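Putative uncharacterized protein (Ustilago maydis, PDB 4GNX) probably serves as the large subunit of replication protein A, binding single-stranded DNA through OB-fold domains, one of which also holds a zinc ion. Local coordinates at residues Val276-Glu281 and Gly355-Ser360; Ala406-Asp409 and Thr414-Val417. All coordinates share one frame; numbering follows the deposited sequence.

Contact 1: Val276-Glu281 and Gly355-Ser360; sequences VQVKDE and GQMWLS. With nucleotides of chain G.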
loop_
_atom_site.group_PDB
_atom_site.type_symbol
_atom_site.label_atom_id
_atom_site.label_comp_id
_atom_site.label_asym_id
_atom_site.label_seq_id
_atom_site.Cartn_x
_atom_site.Cartn_y
_atom_site.Cartn_z
ATOM N N VAL C 276 8.553 8.043 -8.303
ATOM C CA VAL C 276 8.773 9.466 -8.247
ATOM C C VAL C 276 9.484 9.828 -6.941
ATOM O O VAL C 276 10.397 10.658 -6.948
ATOM C CB VAL C 276 7.492 10.283 -8.459
ATOM C CG1 VAL C 276 6.526 10.129 -7.295
ATOM C CG2 VAL C 276 7.850 11.743 -8.661
ATOM N N GLN C 277 9.088 9.179 -5.842
ATOM C CA GLN C 277 9.706 9.445 -4.542
ATOM C C GLN C 277 11.180 9.086 -4.569
ATOM O O GLN C 277 12.017 9.887 -4.158
ATOM C CB GLN C 277 9.004 8.700 -3.422
ATOM C CG GLN C 277 7.637 9.264 -3.109
ATOM C CD GLN C 277 6.893 8.445 -2.092
ATOM O OE1 GLN C 277 6.855 7.217 -2.164
ATOM N NE2 GLN C 277 6.287 9.123 -1.135
ATOM N N VAL C 278 11.496 7.905 -5.099
ATOM C CA VAL C 278 12.873 7.448 -5.184
ATOM C C VAL C 278 13.759 8.468 -5.872
ATOM O O VAL C 278 14.804 8.826 -5.321
ATOM C CB VAL C 278 12.992 6.089 -5.891
ATOM C CG1 VAL C 278 14.458 5.672 -6.016
ATOM C CG2 VAL C 278 12.198 5.030 -5.129
ATOM N N LYS C 279 13.337 8.958 -7.041
ATOM C CA LYS C 279 14.083 9.995 -7.774
ATOM C C LYS C 279 14.073 11.376 -7.101
ATOM O O LYS C 279 15.114 12.017 -7.015
ATOM C CB LYS C 279 13.580 10.105 -9.205
ATOM C CG LYS C 279 13.807 8.862 -10.045
ATOM C CD LYS C 279 12.643 8.678 -11.002
ATOM C CE LYS C 279 12.979 7.777 -12.174
ATOM N NZ LYS C 279 13.960 8.418 -13.084
ATOM N N ASP C 280 12.909 11.820 -6.612
ATOM C CA ASP C 280 12.771 13.138 -5.963
ATOM C C ASP C 280 13.613 13.260 -4.708
ATOM O O ASP C 280 14.081 14.343 -4.372
ATOM C CB ASP C 280 11.321 13.434 -5.584
ATOM C CG ASP C 280 10.462 13.856 -6.773
ATOM O OD1 ASP C 280 10.955 13.808 -7.933
ATOM O OD2 ASP C 280 9.282 14.242 -6.532
ATOM N N GLU C 281 13.793 12.145 -4.007
ATOM C CA GLU C 281 14.585 12.122 -2.786
ATOM C C GLU C 281 16.065 11.876 -3.057
ATOM O O GLU C 281 16.856 11.792 -2.121
ATOM C CB GLU C 281 14.040 11.075 -1.823
ATOM C CG GLU C 281 12.639 11.362 -1.322
ATOM C CD GLU C 281 11.875 10.091 -0.992
ATOM O OE1 GLU C 281 12.507 9.003 -1.015
ATOM O OE2 GLU C 281 10.641 10.176 -0.721
ATOM N N GLY C 355 5.881 7.161 -12.533
ATOM C CA GLY C 355 7.069 7.162 -13.380
ATOM C C GLY C 355 7.609 5.804 -13.798
ATOM O O GLY C 355 7.005 4.746 -13.558
ATOM N N GLN C 356 8.761 5.833 -14.435
ATOM C CA GLN C 356 9.362 4.628 -14.962
ATOM C C GLN C 356 10.841 4.581 -14.520
ATOM O O GLN C 356 11.493 5.607 -14.375
ATOM C CB GLN C 356 9.110 4.579 -16.481
ATOM C CG GLN C 356 10.317 4.397 -17.389
ATOM C CD GLN C 356 11.229 5.603 -17.411
ATOM O OE1 GLN C 356 10.791 6.721 -17.705
ATOM N NE2 GLN C 356 12.510 5.383 -17.094
ATOM N N MET C 357 11.362 3.398 -14.271
ATOM C CA MET C 357 12.705 3.298 -13.725
ATOM C C MET C 357 13.423 2.014 -14.126
ATOM O O MET C 357 12.817 0.943 -14.180
ATOM C CB MET C 357 12.618 3.405 -12.205
ATOM C CG MET C 357 13.720 2.717 -11.420
ATOM S SD MET C 357 13.115 2.290 -9.782
ATOM C CE MET C 357 13.153 3.914 -9.024
ATOM N N TRP C 358 14.726 2.133 -14.353
ATOM C CA TRP C 358 15.570 0.984 -14.699
ATOM C C TRP C 358 16.148 0.270 -13.528
ATOM O O TRP C 358 16.736 0.902 -12.643
ATOM C CB TRP C 358 16.689 1.452 -15.574
ATOM C CG TRP C 358 16.221 1.728 -16.980
ATOM C CD1 TRP C 358 15.890 2.947 -17.537
ATOM C CD2 TRP C 358 16.010 0.751 -18.050
ATOM N NE1 TRP C 358 15.507 2.795 -18.834
ATOM C CE2 TRP C 358 15.559 1.512 -19.209
ATOM C CE3 TRP C 358 16.168 -0.626 -18.162
ATOM C CZ2 TRP C 358 15.280 0.907 -20.427
ATOM C CZ3 TRP C 358 15.874 -1.230 -19.390
ATOM C CH2 TRP C 358 15.439 -0.480 -20.496
ATOM N N LEU C 359 15.985 -1.053 -13.526
ATOM C CA LEU C 359 16.512 -1.934 -12.480
ATOM C C LEU C 359 17.447 -2.998 -13.057
ATOM O O LEU C 359 17.217 -3.520 -14.144
ATOM C CB LEU C 359 15.364 -2.625 -11.733
ATOM C CG LEU C 359 14.343 -1.780 -10.957
ATOM C CD1 LEU C 359 13.241 -2.646 -10.377
ATOM C CD2 LEU C 359 14.975 -1.002 -9.829
ATOM N N SER C 360 18.507 -3.333 -12.337
ATOM C CA SER C 360 19.309 -4.492 -12.736
ATOM C C SER C 360 19.175 -5.638 -11.759
ATOM O O SER C 360 19.053 -5.431 -10.548
ATOM C CB SER C 360 20.777 -4.143 -12.970
ATOM O OG SER C 360 21.272 -3.349 -11.923
ATOM P P DT G 18 20.521 4.310 -24.386
ATOM O OP1 DT G 18 21.339 4.497 -25.614
ATOM O OP2 DT G 18 19.750 5.454 -23.836
ATOM O "O5'" DT G 18 19.511 3.112 -24.663
ATOM C "C5'" DT G 18 19.934 1.925 -25.367
ATOM C "C4'" DT G 18 19.411 0.690 -24.670
ATOM O "O4'" DT G 18 19.929 0.669 -23.327
ATOM C "C3'" DT G 18 17.889 0.633 -24.525
ATOM O "O3'" DT G 18 17.256 -0.100 -25.590
ATOM C "C2'" DT G 18 17.662 0.007 -23.159
ATOM C "C1'" DT G 18 19.014 0.034 -22.458
ATOM N N1 DT G 18 19.052 0.756 -21.175
ATOM C C2 DT G 18 19.526 0.071 -20.080
ATOM O O2 DT G 18 19.877 -1.097 -20.125
ATOM N N3 DT G 18 19.568 0.804 -18.921
ATOM C C4 DT G 18 19.203 2.126 -18.755
ATOM O O4 DT G 18 19.297 2.652 -17.650
ATOM C C5 DT G 18 18.727 2.789 -19.949
ATOM C C7 DT G 18 18.306 4.223 -19.863
ATOM C C6 DT G 18 18.684 2.081 -21.086
#
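The short helix 275-280 packs against strand 355-362 of the C-terminal OB fold, and Val278 and Met357 form the apolar part of the contact. The helix and strand segments approach to 9.1 Å between axes, with 68° between their directions. In Met357, CB already points toward the helix, and CG, anti to the backbone N (chi1 153°), carries the chain on. The bend at chi3 then turns the terminal methyl onto Val278. Met357 CE lies 3.7 Å from Val278 CG1. The two side chains cross at about a right angle, and the touch is made by the Met357 methyl against CB and CG1 of Val278.

Lys279 passes beside Gln356 O, nearer the surface. Its CE sits 3.4 Å from Gln356 O. This is a van der Waals approach of the aliphatic chain, with no hydrogen bond to that carbonyl.

Trp358 follows Met357 and faces the DNA instead of the helix. Thymidine DT18 of chain G lies over one face of the indole, nearly parallel to it and offset toward the rim. Atom C4 of DT18 is 3.4 Å above the plane of the Trp358 ring. O4 of DT18 is 3.3 Å from Trp358 CG. N3 of DT18 is 3.8 Å from Trp358 CE3, so the base overlaps both rings. A second thymine base also packs on Trp358. Alternation along the strand thus gives one residue to the helix and the next to the DNA.

Val276 N is hydrogen-bonded to Thr354 OG1, which ties the helix to the turn before the strand. Val278 also touches Phe292 of strand 290-310 and Tyr419 of strand 414-426. Strand 355-362 pairs with strand 341-352 through Met357 and Leu359. Ser360 makes backbone hydrogen bonds with Tyr419 and Ile421, which joins strand 355-362 to strand 414-426.

Contact 2: Ala406-Asp409 and Thr414-Val417; sequences AKMD and TARV. With nucleotides of chain G.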
loop_
_atom_site.group_PDB
_atom_site.type_symbol
_atom_site.label_atom_id
_atom_site.label_comp_id
_atom_site.label_asym_id
_atom_site.label_seq_id
_atom_site.Cartn_x
_atom_site.Cartn_y
_atom_site.Cartn_z
ATOM N N ALA C 406 20.285 1.332 -3.885
ATOM C CA ALA C 406 20.704 2.339 -4.864
ATOM C C ALA C 406 22.055 2.882 -4.447
ATOM O O ALA C 406 22.215 3.341 -3.320
ATOM C CB ALA C 406 19.686 3.466 -4.951
ATOM N N LYS C 407 23.016 2.824 -5.361
ATOM C CA LYS C 407 24.386 3.218 -5.089
ATOM C C LYS C 407 24.989 3.971 -6.250
ATOM O O LYS C 407 24.471 3.929 -7.361
ATOM C CB LYS C 407 25.247 1.987 -4.822
ATOM C CG LYS C 407 25.573 1.753 -3.360
ATOM C CD LYS C 407 27.074 1.674 -3.152
ATOM C CE LYS C 407 27.700 0.455 -3.808
ATOM N NZ LYS C 407 29.100 0.256 -3.330
ATOM N N MET C 408 26.101 4.646 -5.979
ATOM C CA MET C 408 26.925 5.248 -7.014
ATOM C C MET C 408 27.929 4.240 -7.558
ATOM O O MET C 408 28.619 3.568 -6.788
ATOM C CB MET C 408 27.690 6.453 -6.454
ATOM C CG MET C 408 26.837 7.666 -6.106
ATOM S SD MET C 408 25.685 8.180 -7.400
ATOM C CE MET C 408 26.765 8.506 -8.794
ATOM N N ASP C 409 27.996 4.132 -8.884
ATOM C CA ASP C 409 29.090 3.437 -9.564
ATOM C C ASP C 409 29.972 4.467 -10.210
ATOM O O ASP C 409 29.494 5.523 -10.623
ATOM C CB ASP C 409 28.573 2.535 -10.673
ATOM C CG ASP C 409 27.764 1.387 -10.160
ATOM O OD1 ASP C 409 27.688 1.217 -8.922
ATOM O OD2 ASP C 409 27.201 0.655 -11.001
ATOM N N THR C 414 33.334 9.309 -14.891
ATOM C CA THR C 414 31.879 9.565 -14.836
ATOM C C THR C 414 31.197 8.717 -13.751
ATOM O O THR C 414 31.718 7.673 -13.340
ATOM C CB THR C 414 31.169 9.296 -16.187
ATOM O OG1 THR C 414 32.133 9.095 -17.228
ATOM C CG2 THR C 414 30.257 10.458 -16.551
ATOM N N ALA C 415 30.034 9.166 -13.289
ATOM C CA ALA C 415 29.381 8.518 -12.162
ATOM C C ALA C 415 27.860 8.407 -12.317
ATOM O O ALA C 415 27.162 9.415 -12.293
ATOM C CB ALA C 415 29.744 9.240 -10.876
ATOM N N ARG C 416 27.360 7.180 -12.470
ATOM C CA ARG C 416 25.927 6.922 -12.587
ATOM C C ARG C 416 25.379 6.259 -11.333
ATOM O O ARG C 416 26.064 5.445 -10.711
ATOM C CB ARG C 416 25.640 6.022 -13.794
ATOM C CG ARG C 416 25.683 6.722 -15.147
ATOM C CD ARG C 416 24.351 7.399 -15.477
ATOM N NE ARG C 416 24.288 7.913 -16.853
ATOM C CZ ARG C 416 23.396 7.544 -17.777
ATOM N NH1 ARG C 416 22.446 6.656 -17.505
ATOM N NH2 ARG C 416 23.446 8.082 -18.990
ATOM N N VAL C 417 24.144 6.604 -10.961
ATOM C CA VAL C 417 23.426 5.834 -9.933
ATOM C C VAL C 417 22.885 4.556 -10.540
ATOM O O VAL C 417 22.382 4.568 -11.661
ATOM C CB VAL C 417 22.248 6.602 -9.305
ATOM C CG1 VAL C 417 21.481 5.706 -8.346
ATOM C CG2 VAL C 417 22.748 7.827 -8.561
ATOM P P DT G 17 26.103 4.908 -20.894
ATOM O OP1 DT G 17 27.338 5.730 -20.988
ATOM O OP2 DT G 17 25.167 5.121 -19.761
ATOM O "O5'" DT G 17 25.300 5.111 -22.256
ATOM C "C5'" DT G 17 25.042 4.010 -23.147
ATOM C "C4'" DT G 17 23.730 3.345 -22.798
ATOM O "O4'" DT G 17 23.867 2.593 -21.569
ATOM C "C3'" DT G 17 22.537 4.285 -22.585
ATOM O "O3'" DT G 17 21.384 3.685 -23.188
ATOM C "C2'" DT G 17 22.354 4.285 -21.077
ATOM C "C1'" DT G 17 22.741 2.856 -20.750
ATOM N N1 DT G 17 23.112 2.561 -19.347
ATOM C C2 DT G 17 23.650 1.321 -19.076
ATOM O O2 DT G 17 23.848 0.476 -19.934
ATOM N N3 DT G 17 23.962 1.109 -17.755
ATOM C C4 DT G 17 23.781 1.986 -16.702
ATOM O O4 DT G 17 24.111 1.656 -15.568
ATOM C C5 DT G 17 23.199 3.262 -17.056
ATOM C C7 DT G 17 22.962 4.272 -15.979
ATOM C C6 DT G 17 22.893 3.480 -18.343
#
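Met408 and Val417 face each other as a non-hydrogen-bonded pair of an antiparallel hairpin. Met408 is bent at chi2 (-49°) and again at chi3, which folds its end across to the other strand. Its sulfur lies beside Val417 CG2. Beyond the sulfur, Met408 CE reaches Ala415 CB at 3.7 Å and Ala415 O at 3.6 Å. The thioether therefore spans the neighbouring strand from Val417 to Ala415.

The backbones are joined one step further on. Asp409 N donates to Arg416 O over 3.0 Å, nearly straight at 171°. The return bond, Arg416 N to Asp409 O, is weak at 3.3 Å. A CA-H...O contact from Val417 CA to Lys407 O, 3.4 Å, adds to the pairing.

Arg416 points to the face that carries Asp409, opposite Met408 and Val417, and extends toward the DNA. Phosphate oxygen OP2 of DT17 of chain G lies over one face of its guanidinium, 3.6 Å from Arg416 CZ. The positive guanidinium near the phosphate is consistent with a favourable electrostatic contribution to DNA binding.

Asp409 OD2 forms a salt bridge with Arg418 NE, and Lys407 packs on another thymine base. Lys407 pairs through its backbone with Arg418, and Ala406 with Asp290. Strand 398-411 thus lies between strands 290-310 and 414-426 in the OB-fold sheet.

Both contacts belong to the same C-terminal OB fold and reach the same five-stranded antiparallel sheet. Their centres are 14 Å apart, and their nearest atoms come within about 6 Å without touching. Along the chain they come in series, with contact 1 complete before contact 2 begins. Strands 355-362 and 414-426 are the outer strands of that sheet, yet they meet at Ser360, as in a closed OB barrel. Contact 1 packs a helix on buried side chains of the barrel, while contact 2 lies in a hairpin of its wall. Contact 1 presents Trp358 to DT18 and contact 2 presents Arg416 to DT17, two consecutive nucleotides of chain G, placing both along one DNA path.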